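Putative endonuclease/exonuclease/phosphatase family protein (PDB 3MPR) is a putative metal-dependent hydrolase of the endonuclease/exonuclease/phosphatase family that probably cleaves phosphodiester bonds in nucleic acids. Local coordinates at residues A[49-54]-A[140-145]; A[70-75]-A[98-103]; A[238-243]-A[284-289]; A[6-11]-A[43-48]. One frame throughout, in Å; residues are numbered along the deposited sequence.

Contact 1 (A[49-54]-A[140-145])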
loop_
_atom_site.group_PDB
_atom_site.type_symbol
_atom_site.label_atom_id
_atom_site.label_comp_id
_atom_site.label_asym_id
_atom_site.label_seq_id
_atom_site.Cartn_x
_atom_site.Cartn_y
_atom_site.Cartn_z
ATOM N N THR A 49 -16.402 7.958 0.657
ATOM C CA THR A 49 -16.920 6.649 0.283
ATOM C C THR A 49 -18.178 6.807 -0.562
ATOM O O THR A 49 -18.853 7.831 -0.493
ATOM C CB THR A 49 -17.280 5.817 1.521
ATOM O OG1 THR A 49 -18.362 6.446 2.230
ATOM C CG2 THR A 49 -16.063 5.660 2.437
ATOM N N GLN A 50 -18.509 5.790 -1.346
ATOM C CA GLN A 50 -19.768 5.803 -2.071
ATOM C C GLN A 50 -20.511 4.478 -1.882
ATOM O O GLN A 50 -19.902 3.448 -1.569
ATOM C CB GLN A 50 -19.555 6.120 -3.553
ATOM C CG GLN A 50 -18.731 7.390 -3.813
ATOM C CD GLN A 50 -17.229 7.162 -3.741
ATOM O OE1 GLN A 50 -16.712 6.149 -4.221
ATOM N NE2 GLN A 50 -16.511 8.120 -3.153
ATOM N N GLU A 51 -21.829 4.544 -2.043
ATOM C CA GLU A 51 -22.731 3.386 -2.068
ATOM C C GLU A 51 -23.159 2.780 -0.738
ATOM O O GLU A 51 -23.932 1.827 -0.727
ATOM C CB GLU A 51 -22.213 2.282 -2.992
ATOM C CG GLU A 51 -22.217 2.670 -4.454
ATOM C CD GLU A 51 -22.147 1.478 -5.400
ATOM O OE1 GLU A 51 -22.623 0.374 -5.034
ATOM O OE2 GLU A 51 -21.642 1.661 -6.529
ATOM N N CYS A 52 -22.677 3.300 0.380
ATOM C CA CYS A 52 -23.028 2.679 1.656
ATOM C C CYS A 52 -24.449 2.998 2.112
ATOM O O CYS A 52 -24.846 4.152 2.161
ATOM C CB CYS A 52 -22.074 3.134 2.751
ATOM S SG CYS A 52 -20.437 2.392 2.621
ATOM N N PHE A 53 -25.189 1.968 2.494
ATOM C CA PHE A 53 -26.414 2.183 3.237
ATOM C C PHE A 53 -26.008 2.456 4.676
ATOM O O PHE A 53 -24.871 2.206 5.062
ATOM C CB PHE A 53 -27.325 0.955 3.136
ATOM C CG PHE A 53 -27.888 0.732 1.767
ATOM C CD1 PHE A 53 -28.821 1.605 1.241
ATOM C CD2 PHE A 53 -27.508 -0.368 1.018
ATOM C CE1 PHE A 53 -29.350 1.401 -0.018
ATOM C CE2 PHE A 53 -28.030 -0.576 -0.243
ATOM C CZ PHE A 53 -28.953 0.310 -0.762
ATOM N N LEU A 54 -26.921 2.979 5.483
ATOM C CA LEU A 54 -26.553 3.341 6.843
ATOM C C LEU A 54 -25.975 2.160 7.625
ATOM O O LEU A 54 -25.045 2.330 8.403
ATOM C CB LEU A 54 -27.753 3.943 7.591
ATOM C CG LEU A 54 -27.522 4.327 9.056
ATOM C CD1 LEU A 54 -26.414 5.361 9.191
ATOM C CD2 LEU A 54 -28.815 4.831 9.704
ATOM N N ASN A 140 -17.501 15.048 -1.498
ATOM C CA ASN A 140 -17.548 13.665 -1.955
ATOM C C ASN A 140 -18.894 13.393 -2.622
ATOM O O ASN A 140 -19.924 13.836 -2.127
ATOM C CB ASN A 140 -17.321 12.739 -0.760
ATOM C CG ASN A 140 -17.378 11.279 -1.126
ATOM O OD1 ASN A 140 -16.758 10.843 -2.099
ATOM N ND2 ASN A 140 -18.124 10.505 -0.338
ATOM N N LEU A 141 -18.891 12.684 -3.748
ATOM C CA LEU A 141 -20.136 12.463 -4.481
ATOM C C LEU A 141 -20.108 11.170 -5.289
ATOM O O LEU A 141 -19.086 10.493 -5.379
ATOM C CB LEU A 141 -20.449 13.656 -5.410
ATOM C CG LEU A 141 -19.426 14.043 -6.496
ATOM C CD1 LEU A 141 -19.433 13.060 -7.673
ATOM C CD2 LEU A 141 -19.711 15.440 -7.013
ATOM N N HIS A 142 -21.253 10.853 -5.876
ATOM C CA HIS A 142 -21.402 9.712 -6.761
ATOM C C HIS A 142 -22.345 10.164 -7.865
ATOM O O HIS A 142 -23.519 10.425 -7.611
ATOM C CB HIS A 142 -21.997 8.525 -5.996
ATOM C CG HIS A 142 -22.080 7.268 -6.803
ATOM N ND1 HIS A 142 -22.428 6.052 -6.256
ATOM C CD2 HIS A 142 -21.851 7.037 -8.118
ATOM C CE1 HIS A 142 -22.416 5.126 -7.200
ATOM N NE2 HIS A 142 -22.074 5.699 -8.341
HETATM N N MSE A 143 -21.812 10.285 -9.077
HETATM C CA MSE A 143 -22.532 10.831 -10.226
HETATM C C MSE A 143 -23.575 9.857 -10.794
HETATM O O MSE A 143 -23.523 8.655 -10.537
HETATM C CB MSE A 143 -21.536 11.174 -11.329
HETATM C CG MSE A 143 -20.563 12.289 -11.012
HETATM SE SE MSE A 143 -21.524 13.995 -11.043
HETATM C CE MSE A 143 -20.109 15.123 -11.750
ATOM N N ASP A 144 -24.513 10.377 -11.588
ATOM C CA ASP A 144 -25.526 9.525 -12.203
ATOM C C ASP A 144 -24.927 8.825 -13.422
ATOM O O ASP A 144 -24.093 9.398 -14.120
ATOM C CB ASP A 144 -26.750 10.344 -12.613
ATOM C CG ASP A 144 -27.928 9.469 -12.994
ATOM O OD1 ASP A 144 -28.253 9.382 -14.196
ATOM O OD2 ASP A 144 -28.512 8.856 -12.090
ATOM N N HIS A 145 -25.351 7.592 -13.688
ATOM C CA HIS A 145 -24.754 6.831 -14.788
ATOM C C HIS A 145 -25.420 7.094 -16.137
ATOM O O HIS A 145 -24.813 6.872 -17.179
ATOM C CB HIS A 145 -24.757 5.332 -14.481
ATOM C CG HIS A 145 -26.119 4.777 -14.203
ATOM N ND1 HIS A 145 -26.921 5.246 -13.186
ATOM C CD2 HIS A 145 -26.824 3.796 -14.815
ATOM C CE1 HIS A 145 -28.061 4.577 -13.180
ATOM N NE2 HIS A 145 -28.024 3.686 -14.154
HETATM O O HOH W 1 -23.504 6.205 -3.647
#
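Between the two sheets of the DNase I-like sandwich, the C-terminal ends of strands 46-50 and 135-142 meet beside the metal site, Thr49, Gln50 and Glu51 facing Asn140 and His142. The amide of Asn140 works at both ends. Its ND2 donates to Thr49 O at 2.8 Å, with the acceptor almost in the amide plane, while its OD1 takes Gln50 NE2 on a lone pair at 2.9 Å and also accepts from Thr176. Asn140 CG lies anti to the backbone N (chi1 179°), which carries the amide across to the facing strand. Loss of this amide, as with an alanine here, would probably leave Thr49 O and Gln50 NE2 without these partners inside a buried interface. In this family the active site lies at one end of the sandwich, and Glu51 is a magnesium ligand of this protein, although no metal is bound to this chain. Its carboxylate, held by Arg15, Asn16 and Asn13, is turned only 11° from the His142 ring plane, with OE2 3.6 Å from His142 CE1. A water in the ring plane joins His142 ND1 (2.8 Å) to Glu51 N, and Gln50 CG packs on Leu141 O.

Contact 2 (A[70-75]-A[98-103])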
loop_
_atom_site.group_PDB
_atom_site.type_symbol
_atom_site.label_atom_id
_atom_site.label_comp_id
_atom_site.label_asym_id
_atom_site.label_seq_id
_atom_site.Cartn_x
_atom_site.Cartn_y
_atom_site.Cartn_z
ATOM N N ILE A 70 -19.462 11.663 8.250
ATOM C CA ILE A 70 -20.535 12.623 8.047
ATOM C C ILE A 70 -21.171 12.315 6.707
ATOM O O ILE A 70 -20.552 11.666 5.864
ATOM C CB ILE A 70 -20.016 14.058 8.036
ATOM C CG1 ILE A 70 -18.897 14.212 7.005
ATOM C CG2 ILE A 70 -19.502 14.461 9.426
ATOM C CD1 ILE A 70 -18.372 15.633 6.896
ATOM N N GLY A 71 -22.410 12.760 6.516
ATOM C CA GLY A 71 -23.083 12.586 5.240
ATOM C C GLY A 71 -24.408 11.874 5.415
ATOM O O GLY A 71 -24.477 10.871 6.122
ATOM N N VAL A 72 -25.456 12.381 4.770
ATOM C CA VAL A 72 -26.796 11.821 4.938
ATOM C C VAL A 72 -27.235 10.948 3.768
ATOM O O VAL A 72 -26.612 10.949 2.711
ATOM C CB VAL A 72 -27.852 12.922 5.160
ATOM C CG1 VAL A 72 -27.444 13.833 6.313
ATOM C CG2 VAL A 72 -28.061 13.716 3.874
ATOM N N GLY A 73 -28.320 10.202 3.969
ATOM C CA GLY A 73 -28.864 9.327 2.943
ATOM C C GLY A 73 -29.416 10.102 1.769
ATOM O O GLY A 73 -30.112 11.106 1.954
ATOM N N ARG A 74 -29.124 9.641 0.555
ATOM C CA ARG A 74 -29.512 10.394 -0.640
ATOM C C ARG A 74 -30.998 10.315 -0.985
ATOM O O ARG A 74 -31.476 11.114 -1.777
ATOM C CB ARG A 74 -28.684 9.969 -1.863
ATOM C CG ARG A 74 -29.070 8.616 -2.476
ATOM C CD ARG A 74 -28.082 8.258 -3.576
ATOM N NE ARG A 74 -28.403 7.018 -4.276
ATOM C CZ ARG A 74 -27.645 6.492 -5.235
ATOM N NH1 ARG A 74 -26.522 7.097 -5.608
ATOM N NH2 ARG A 74 -28.005 5.361 -5.820
ATOM N N ASP A 75 -31.719 9.347 -0.415
ATOM C CA ASP A 75 -33.143 9.175 -0.735
ATOM C C ASP A 75 -34.030 10.207 -0.044
ATOM O O ASP A 75 -34.950 10.770 -0.650
ATOM C CB ASP A 75 -33.622 7.766 -0.353
ATOM C CG ASP A 75 -33.170 6.704 -1.335
ATOM O OD1 ASP A 75 -32.435 7.029 -2.291
ATOM O OD2 ASP A 75 -33.546 5.531 -1.137
ATOM N N LYS A 98 -20.468 21.236 8.258
ATOM C CA LYS A 98 -20.701 20.104 7.363
ATOM C C LYS A 98 -22.076 20.230 6.717
ATOM O O LYS A 98 -22.966 20.878 7.265
ATOM C CB LYS A 98 -20.631 18.795 8.127
ATOM C CG LYS A 98 -21.762 18.625 9.132
ATOM C CD LYS A 98 -21.728 17.225 9.741
ATOM C CE LYS A 98 -22.713 17.095 10.918
ATOM N NZ LYS A 98 -22.867 15.655 11.310
ATOM N N GLY A 99 -22.261 19.595 5.568
ATOM C CA GLY A 99 -23.544 19.669 4.886
ATOM C C GLY A 99 -23.676 18.678 3.747
ATOM O O GLY A 99 -22.799 17.837 3.526
ATOM N N ASP A 100 -24.781 18.783 3.021
ATOM C CA ASP A 100 -25.041 17.923 1.865
ATOM C C ASP A 100 -25.899 18.725 0.908
ATOM O O ASP A 100 -26.720 19.538 1.340
ATOM C CB ASP A 100 -25.825 16.666 2.270
ATOM C CG ASP A 100 -25.293 16.022 3.539
ATOM O OD1 ASP A 100 -25.658 16.496 4.634
ATOM O OD2 ASP A 100 -24.512 15.042 3.446
ATOM N N PHE A 101 -25.718 18.496 -0.382
ATOM C CA PHE A 101 -26.607 19.050 -1.391
ATOM C C PHE A 101 -26.834 18.013 -2.489
ATOM O O PHE A 101 -25.938 17.212 -2.788
ATOM C CB PHE A 101 -26.072 20.384 -1.955
ATOM C CG PHE A 101 -24.677 20.308 -2.552
ATOM C CD1 PHE A 101 -23.555 20.504 -1.763
ATOM C CD2 PHE A 101 -24.501 20.102 -3.913
ATOM C CE1 PHE A 101 -22.278 20.452 -2.316
ATOM C CE2 PHE A 101 -23.231 20.042 -4.471
ATOM C CZ PHE A 101 -22.117 20.220 -3.668
ATOM N N TRP A 102 -28.030 18.008 -3.072
ATOM C CA TRP A 102 -28.323 17.100 -4.179
ATOM C C TRP A 102 -27.847 17.696 -5.491
ATOM O O TRP A 102 -27.817 18.909 -5.650
ATOM C CB TRP A 102 -29.821 16.745 -4.222
ATOM C CG TRP A 102 -30.157 15.722 -3.175
ATOM C CD1 TRP A 102 -30.268 14.378 -3.356
ATOM C CD2 TRP A 102 -30.341 15.956 -1.775
ATOM N NE1 TRP A 102 -30.531 13.760 -2.163
ATOM C CE2 TRP A 102 -30.584 14.707 -1.175
ATOM C CE3 TRP A 102 -30.339 17.102 -0.973
ATOM C CZ2 TRP A 102 -30.819 14.570 0.193
ATOM C CZ3 TRP A 102 -30.580 16.964 0.390
ATOM C CH2 TRP A 102 -30.814 15.710 0.955
ATOM N N LEU A 103 -27.436 16.835 -6.413
ATOM C CA LEU A 103 -26.921 17.291 -7.695
ATOM C C LEU A 103 -28.108 17.491 -8.631
ATOM O O LEU A 103 -28.444 16.620 -9.432
ATOM C CB LEU A 103 -25.920 16.272 -8.250
ATOM C CG LEU A 103 -24.764 15.986 -7.283
ATOM C CD1 LEU A 103 -23.837 14.895 -7.819
ATOM C CD2 LEU A 103 -23.981 17.278 -6.969
HETATM O O HOH W 2 -23.939 14.088 8.519
#
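Val72 and Asp100 form the middle of a contact in which side chains of the edge strand 93-102 reach the loop that follows strand 67-70. With CG beside its own backbone N (chi1 -44°), Asp100 brings OD2 to Val72 N at 3.1 Å; the N-H meets this oxygen from above the carboxylate plane, 51° out of it. The same OD2 accepts from Ser123 OG on the adjoining strand, so one oxygen serves both the loop and the sheet. Val72 places its two methyl groups against the carboxylate, CG2 lying 3.6 Å from Asp100 CG. Gly71, whose CA rests 3.4 Å from Asp100 OD2, has backbone angles that would press a CB onto the preceding carbonyl.

Further along, Trp102 also holds CG beside the backbone N (chi1 -78°), which brings its indole to the loop, and NE1 donates to Arg74 O at 2.8 Å. That oxygen lies near the ring plane, and Gly73 O also sits at the indole edge, beside CZ2. At the other end, the extended chain of Lys98 runs past Ile70, with CD 3.6 Å from Ile70 CG2. A water accepts from Gly71 N and, weakly, from Lys98 NZ. These bonds from side chain to backbone close one margin of the DNase I-like sandwich, tying a loop that leaves one sheet to the outermost strand of the other.

Contact 3 (A[238-243]-A[284-289])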
loop_
_atom_site.group_PDB
_atom_site.type_symbol
_atom_site.label_atom_id
_atom_site.label_comp_id
_atom_site.label_asym_id
_atom_site.label_seq_id
_atom_site.Cartn_x
_atom_site.Cartn_y
_atom_site.Cartn_z
ATOM N N VAL A 238 0.492 17.916 -5.015
ATOM C CA VAL A 238 0.123 16.506 -5.025
ATOM C C VAL A 238 1.420 15.689 -5.069
ATOM O O VAL A 238 2.112 15.672 -6.084
ATOM C CB VAL A 238 -0.782 16.149 -6.224
ATOM C CG1 VAL A 238 -1.155 14.668 -6.182
ATOM C CG2 VAL A 238 -2.062 17.016 -6.220
ATOM N N LYS A 239 1.745 15.043 -3.956
ATOM C CA LYS A 239 2.987 14.293 -3.834
ATOM C C LYS A 239 2.886 12.936 -4.530
ATOM O O LYS A 239 3.788 12.537 -5.272
ATOM C CB LYS A 239 3.338 14.084 -2.360
ATOM C CG LYS A 239 3.459 15.374 -1.553
ATOM C CD LYS A 239 4.822 16.032 -1.736
ATOM C CE LYS A 239 5.930 15.185 -1.113
ATOM N NZ LYS A 239 7.255 15.838 -1.238
ATOM N N ARG A 240 1.789 12.221 -4.307
ATOM C CA ARG A 240 1.757 10.830 -4.765
ATOM C C ARG A 240 0.338 10.336 -4.971
ATOM O O ARG A 240 -0.569 10.714 -4.242
ATOM C CB ARG A 240 2.517 9.933 -3.774
ATOM C CG ARG A 240 2.741 8.484 -4.231
ATOM C CD ARG A 240 3.954 7.854 -3.510
ATOM N NE ARG A 240 3.750 7.762 -2.063
ATOM C CZ ARG A 240 4.620 7.235 -1.206
ATOM N NH1 ARG A 240 5.787 6.744 -1.638
ATOM N NH2 ARG A 240 4.328 7.205 0.095
ATOM N N TYR A 241 0.170 9.503 -5.991
ATOM C CA TYR A 241 -1.110 8.915 -6.337
ATOM C C TYR A 241 -0.879 7.412 -6.404
ATOM O O TYR A 241 0.115 6.948 -6.978
ATOM C CB TYR A 241 -1.561 9.454 -7.699
ATOM C CG TYR A 241 -2.725 8.732 -8.369
ATOM C CD1 TYR A 241 -2.529 7.511 -9.022
ATOM C CD2 TYR A 241 -4.005 9.286 -8.382
ATOM C CE1 TYR A 241 -3.573 6.860 -9.655
ATOM C CE2 TYR A 241 -5.069 8.644 -9.028
ATOM C CZ TYR A 241 -4.846 7.436 -9.660
ATOM O OH TYR A 241 -5.880 6.778 -10.292
ATOM N N GLY A 242 -1.782 6.649 -5.807
ATOM C CA GLY A 242 -1.716 5.203 -5.897
ATOM C C GLY A 242 -3.094 4.586 -6.044
ATOM O O GLY A 242 -4.065 5.052 -5.457
ATOM N N VAL A 243 -3.181 3.550 -6.866
ATOM C CA VAL A 243 -4.338 2.668 -6.872
ATOM C C VAL A 243 -3.948 1.400 -6.123
ATOM O O VAL A 243 -2.962 0.736 -6.468
ATOM C CB VAL A 243 -4.751 2.322 -8.314
ATOM C CG1 VAL A 243 -5.858 1.305 -8.320
ATOM C CG2 VAL A 243 -5.183 3.584 -9.055
ATOM N N LYS A 284 -5.630 6.438 -3.522
ATOM C CA LYS A 284 -5.005 7.066 -2.362
ATOM C C LYS A 284 -4.077 8.181 -2.830
ATOM O O LYS A 284 -3.208 7.959 -3.676
ATOM C CB LYS A 284 -4.226 6.030 -1.537
ATOM C CG LYS A 284 -3.334 6.648 -0.479
ATOM C CD LYS A 284 -2.511 5.611 0.266
ATOM C CE LYS A 284 -1.326 6.268 0.983
ATOM N NZ LYS A 284 -0.651 5.330 1.956
ATOM N N VAL A 285 -4.251 9.375 -2.273
ATOM C CA VAL A 285 -3.438 10.527 -2.678
ATOM C C VAL A 285 -2.815 11.217 -1.460
ATOM O O VAL A 285 -3.482 11.423 -0.445
ATOM C CB VAL A 285 -4.277 11.543 -3.486
ATOM C CG1 VAL A 285 -3.495 12.869 -3.681
ATOM C CG2 VAL A 285 -4.686 10.927 -4.844
ATOM N N GLU A 286 -1.531 11.541 -1.561
ATOM C CA GLU A 286 -0.819 12.194 -0.481
ATOM C C GLU A 286 -0.590 13.634 -0.901
ATOM O O GLU A 286 -0.056 13.897 -1.977
ATOM C CB GLU A 286 0.498 11.469 -0.172
ATOM C CG GLU A 286 0.258 10.089 0.478
ATOM C CD GLU A 286 1.339 9.069 0.141
ATOM O OE1 GLU A 286 2.273 8.908 0.944
ATOM O OE2 GLU A 286 1.245 8.422 -0.922
ATOM N N LEU A 287 -1.038 14.557 -0.056
ATOM C CA LEU A 287 -1.015 15.973 -0.389
ATOM C C LEU A 287 -0.160 16.741 0.601
ATOM O O LEU A 287 0.008 16.316 1.742
ATOM C CB LEU A 287 -2.439 16.544 -0.316
ATOM C CG LEU A 287 -3.472 15.922 -1.248
ATOM C CD1 LEU A 287 -4.851 16.454 -0.904
ATOM C CD2 LEU A 287 -3.122 16.202 -2.709
ATOM N N VAL A 288 0.362 17.885 0.166
ATOM C CA VAL A 288 0.968 18.824 1.093
ATOM C C VAL A 288 0.423 20.210 0.811
ATOM O O VAL A 288 0.221 20.587 -0.355
ATOM C CB VAL A 288 2.508 18.875 0.975
ATOM C CG1 VAL A 288 3.062 19.933 1.928
ATOM C CG2 VAL A 288 3.117 17.520 1.285
ATOM N N PHE A 289 0.181 20.968 1.875
ATOM C CA PHE A 289 -0.252 22.354 1.728
ATOM C C PHE A 289 0.676 23.285 2.519
ATOM O O PHE A 289 0.853 23.128 3.727
ATOM C CB PHE A 289 -1.699 22.527 2.196
ATOM C CG PHE A 289 -2.293 23.865 1.831
ATOM C CD1 PHE A 289 -2.129 24.964 2.659
ATOM C CD2 PHE A 289 -2.998 24.019 0.651
ATOM C CE1 PHE A 289 -2.676 26.195 2.323
ATOM C CE2 PHE A 289 -3.553 25.242 0.310
ATOM C CZ PHE A 289 -3.382 26.334 1.144
#
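The Arg240 chain starts anti to its main-chain nitrogen (chi1 -171°) and bends at chi3 (63°), while Glu286 bends at chi2, and the two charged ends come to lie side by side on one face of an antiparallel strand pair. Strands 237-243 and 283-289 are neighbours in one sheet of the DNase I-like sandwich, and a classic beta bulge interrupts their ladder: Lys239 and Arg240 both face Glu286. Lys239 N donates to Glu286 O at 2.9 Å and Arg240 N does so only weakly; beyond the bulge the pairing is regular, with Gly242 and Lys284 bonded in both directions.

The guanidinium grips the carboxylate side-on. Arg240 NE reaches Glu286 OE2 at 2.8 Å, and Arg240 NH2 reaches Glu286 OE1 at the same length, on the syn lone pair of that oxygen, with the two planes 37° apart. Asp43 and Tyr41 of the second subunit also engage Arg240, by a salt bridge and a cation-pi contact, so the pair sits at the dimer interface. A leucine in place of Arg240 would probably leave Glu286 without its charged mate and Asp43 of the second subunit without this bridge.

The opposite face is apolar and turns toward strand 228-232 of the second sheet. There Val238 packs CG1 against Val285 CG1 and CG2 against Leu287 CD2 (3.8 Å), while Tyr241 CD2 lies 4.0 Å from Val285 CG2.

Contact 4 (A[6-11]-A[43-48])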
loop_
_atom_site.group_PDB
_atom_site.type_symbol
_atom_site.label_atom_id
_atom_site.label_comp_id
_atom_site.label_asym_id
_atom_site.label_seq_id
_atom_site.Cartn_x
_atom_site.Cartn_y
_atom_site.Cartn_z
ATOM N N SER A 6 0.589 17.995 5.941
ATOM C CA SER A 6 0.537 16.798 5.092
ATOM C C SER A 6 -0.736 16.006 5.348
ATOM O O SER A 6 -1.105 15.771 6.502
ATOM C CB SER A 6 1.762 15.907 5.337
ATOM O OG SER A 6 2.910 16.562 4.874
ATOM N N LEU A 7 -1.413 15.608 4.271
ATOM C CA LEU A 7 -2.659 14.854 4.372
ATOM C C LEU A 7 -2.624 13.611 3.483
ATOM O O LEU A 7 -2.184 13.678 2.342
ATOM C CB LEU A 7 -3.828 15.717 3.876
ATOM C CG LEU A 7 -4.225 16.957 4.652
ATOM C CD1 LEU A 7 -5.314 17.699 3.897
ATOM C CD2 LEU A 7 -4.693 16.575 6.047
ATOM N N THR A 8 -3.146 12.495 3.981
ATOM C CA THR A 8 -3.392 11.354 3.108
ATOM C C THR A 8 -4.891 11.215 2.925
ATOM O O THR A 8 -5.617 11.036 3.899
ATOM C CB THR A 8 -2.847 10.063 3.709
ATOM O OG1 THR A 8 -1.427 10.167 3.792
ATOM C CG2 THR A 8 -3.211 8.869 2.828
ATOM N N VAL A 9 -5.352 11.307 1.685
ATOM C CA VAL A 9 -6.781 11.224 1.414
ATOM C C VAL A 9 -7.040 10.069 0.458
ATOM O O VAL A 9 -6.109 9.559 -0.166
ATOM C CB VAL A 9 -7.337 12.539 0.837
ATOM C CG1 VAL A 9 -7.026 13.713 1.783
ATOM C CG2 VAL A 9 -6.773 12.810 -0.566
ATOM N N ALA A 10 -8.293 9.633 0.395
ATOM C CA ALA A 10 -8.691 8.539 -0.485
ATOM C C ALA A 10 -10.128 8.703 -0.954
ATOM O O ALA A 10 -10.923 9.437 -0.354
ATOM C CB ALA A 10 -8.522 7.203 0.216
ATOM N N SER A 11 -10.436 8.018 -2.047
ATOM C CA SER A 11 -11.792 7.883 -2.543
ATOM C C SER A 11 -12.006 6.385 -2.727
ATOM O O SER A 11 -11.182 5.701 -3.333
ATOM C CB SER A 11 -11.942 8.603 -3.884
ATOM O OG SER A 11 -13.287 8.506 -4.358
ATOM N N ASP A 43 -3.209 4.125 6.013
ATOM C CA ASP A 43 -3.200 5.408 6.701
ATOM C C ASP A 43 -4.084 6.483 6.056
ATOM O O ASP A 43 -3.617 7.602 5.817
ATOM C CB ASP A 43 -1.764 5.940 6.804
ATOM C CG ASP A 43 -0.862 5.045 7.639
ATOM O OD1 ASP A 43 -1.328 4.526 8.674
ATOM O OD2 ASP A 43 0.314 4.863 7.251
ATOM N N PHE A 44 -5.343 6.169 5.768
ATOM C CA PHE A 44 -6.230 7.213 5.237
ATOM C C PHE A 44 -6.579 8.201 6.375
ATOM O O PHE A 44 -7.187 7.813 7.374
ATOM C CB PHE A 44 -7.543 6.633 4.685
ATOM C CG PHE A 44 -7.399 5.670 3.522
ATOM C CD1 PHE A 44 -6.178 5.418 2.919
ATOM C CD2 PHE A 44 -8.533 5.023 3.027
ATOM C CE1 PHE A 44 -6.086 4.520 1.848
ATOM C CE2 PHE A 44 -8.455 4.136 1.953
ATOM C CZ PHE A 44 -7.221 3.886 1.362
ATOM N N ASP A 45 -6.198 9.468 6.240
ATOM C CA ASP A 45 -6.578 10.463 7.238
ATOM C C ASP A 45 -8.051 10.818 7.099
ATOM O O ASP A 45 -8.767 10.996 8.078
ATOM C CB ASP A 45 -5.769 11.747 7.058
ATOM C CG ASP A 45 -4.300 11.566 7.394
ATOM O OD1 ASP A 45 -3.961 10.646 8.176
ATOM O OD2 ASP A 45 -3.491 12.352 6.875
ATOM N N ILE A 46 -8.477 10.954 5.853
ATOM C CA ILE A 46 -9.838 11.313 5.530
ATOM C C ILE A 46 -10.165 10.754 4.158
ATOM O O ILE A 46 -9.356 10.836 3.243
ATOM C CB ILE A 46 -10.022 12.844 5.589
ATOM C CG1 ILE A 46 -11.413 13.251 5.099
ATOM C CG2 ILE A 46 -8.940 13.545 4.810
ATOM C CD1 ILE A 46 -11.830 14.599 5.630
ATOM N N PHE A 47 -11.337 10.153 4.014
ATOM C CA PHE A 47 -11.679 9.560 2.728
ATOM C C PHE A 47 -13.166 9.638 2.421
ATOM O O PHE A 47 -13.982 9.575 3.324
ATOM C CB PHE A 47 -11.157 8.112 2.607
ATOM C CG PHE A 47 -11.676 7.152 3.667
ATOM C CD1 PHE A 47 -11.158 7.152 4.949
ATOM C CD2 PHE A 47 -12.623 6.193 3.342
ATOM C CE1 PHE A 47 -11.615 6.242 5.895
ATOM C CE2 PHE A 47 -13.084 5.289 4.274
ATOM C CZ PHE A 47 -12.569 5.307 5.561
ATOM N N GLY A 48 -13.482 9.799 1.138
ATOM C CA GLY A 48 -14.840 9.784 0.651
ATOM C C GLY A 48 -15.198 8.362 0.286
ATOM O O GLY A 48 -14.385 7.627 -0.285
HETATM O O HOH W 3 -1.038 9.673 7.220
#
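Thr8 and Asp45 bind each other twice at the start of the parallel strand pair of a beta-alpha-beta crossover. Thr8 N donates to Asp45 OD2 at 2.9 Å in a nearly straight bond, arriving from above the carboxylate plane, and Asp45 N returns a bond to Thr8 O. Asp45 thereby takes up, with its side chain, the main-chain N-H of Thr8 just ahead of strand 46-50. Its other oxygen, OD1, accepts from a water that also lies within weak bonding distance of Thr8 OG1.

In the crossover, strand 5-13 leads through helix 28-41 to strand 46-50, which lies parallel beside it. The helix ends in a Schellman motif with Asp43 at C-prime, and the Asp43 carboxylate goes on to form a salt bridge with Arg240 of the second subunit. Ile46 N adds a weak bond to the same Thr8 O, and from there the parallel ladder runs on, with Ala10 N bonded to Ile46 O (3.3 Å) and Gly48 N to Ala10 O (3.0 Å), the segment axes 15° apart.

Packing divides between the two faces. On one, Val9 and Ile46 lie side by side, CG1 of Val9 3.6 Å from CG2 of Ile46, and both touch Phe138 of the second sheet. The other face turns to helix 28-41, where Val39 touches both Phe44 and Phe47. Here the Phe44 ring, its CG beside the backbone N (chi1 -62°), lies flat over Ala10 in a CH-pi contact: Ala10 CB stands 3.5 Å from the ring centroid of Phe44, 12° off the ring normal.

Contacts 3 and 4 are neighbours in one sheet, their centres about 9 Å apart, and strands 5-13 and 283-289 probably bond directly through Leu287 N to Leu7 O and Val285 N to Val9 O. Both rest on main-chain ladders, antiparallel with a bulge in one and parallel in the other; both are mainly buried, and opposite charges join contact 3 of one copy to contact 4 of the other at the subunit interface. Contact 1, wholly buried, joins the two sheets mainly through side chains and continues strand 46-50 from contact 4 toward the metal site. Contact 2, nested within the chain loop closed by contact 1 and only partly buried, ties a loop leaving one sheet to the edge strand of the other.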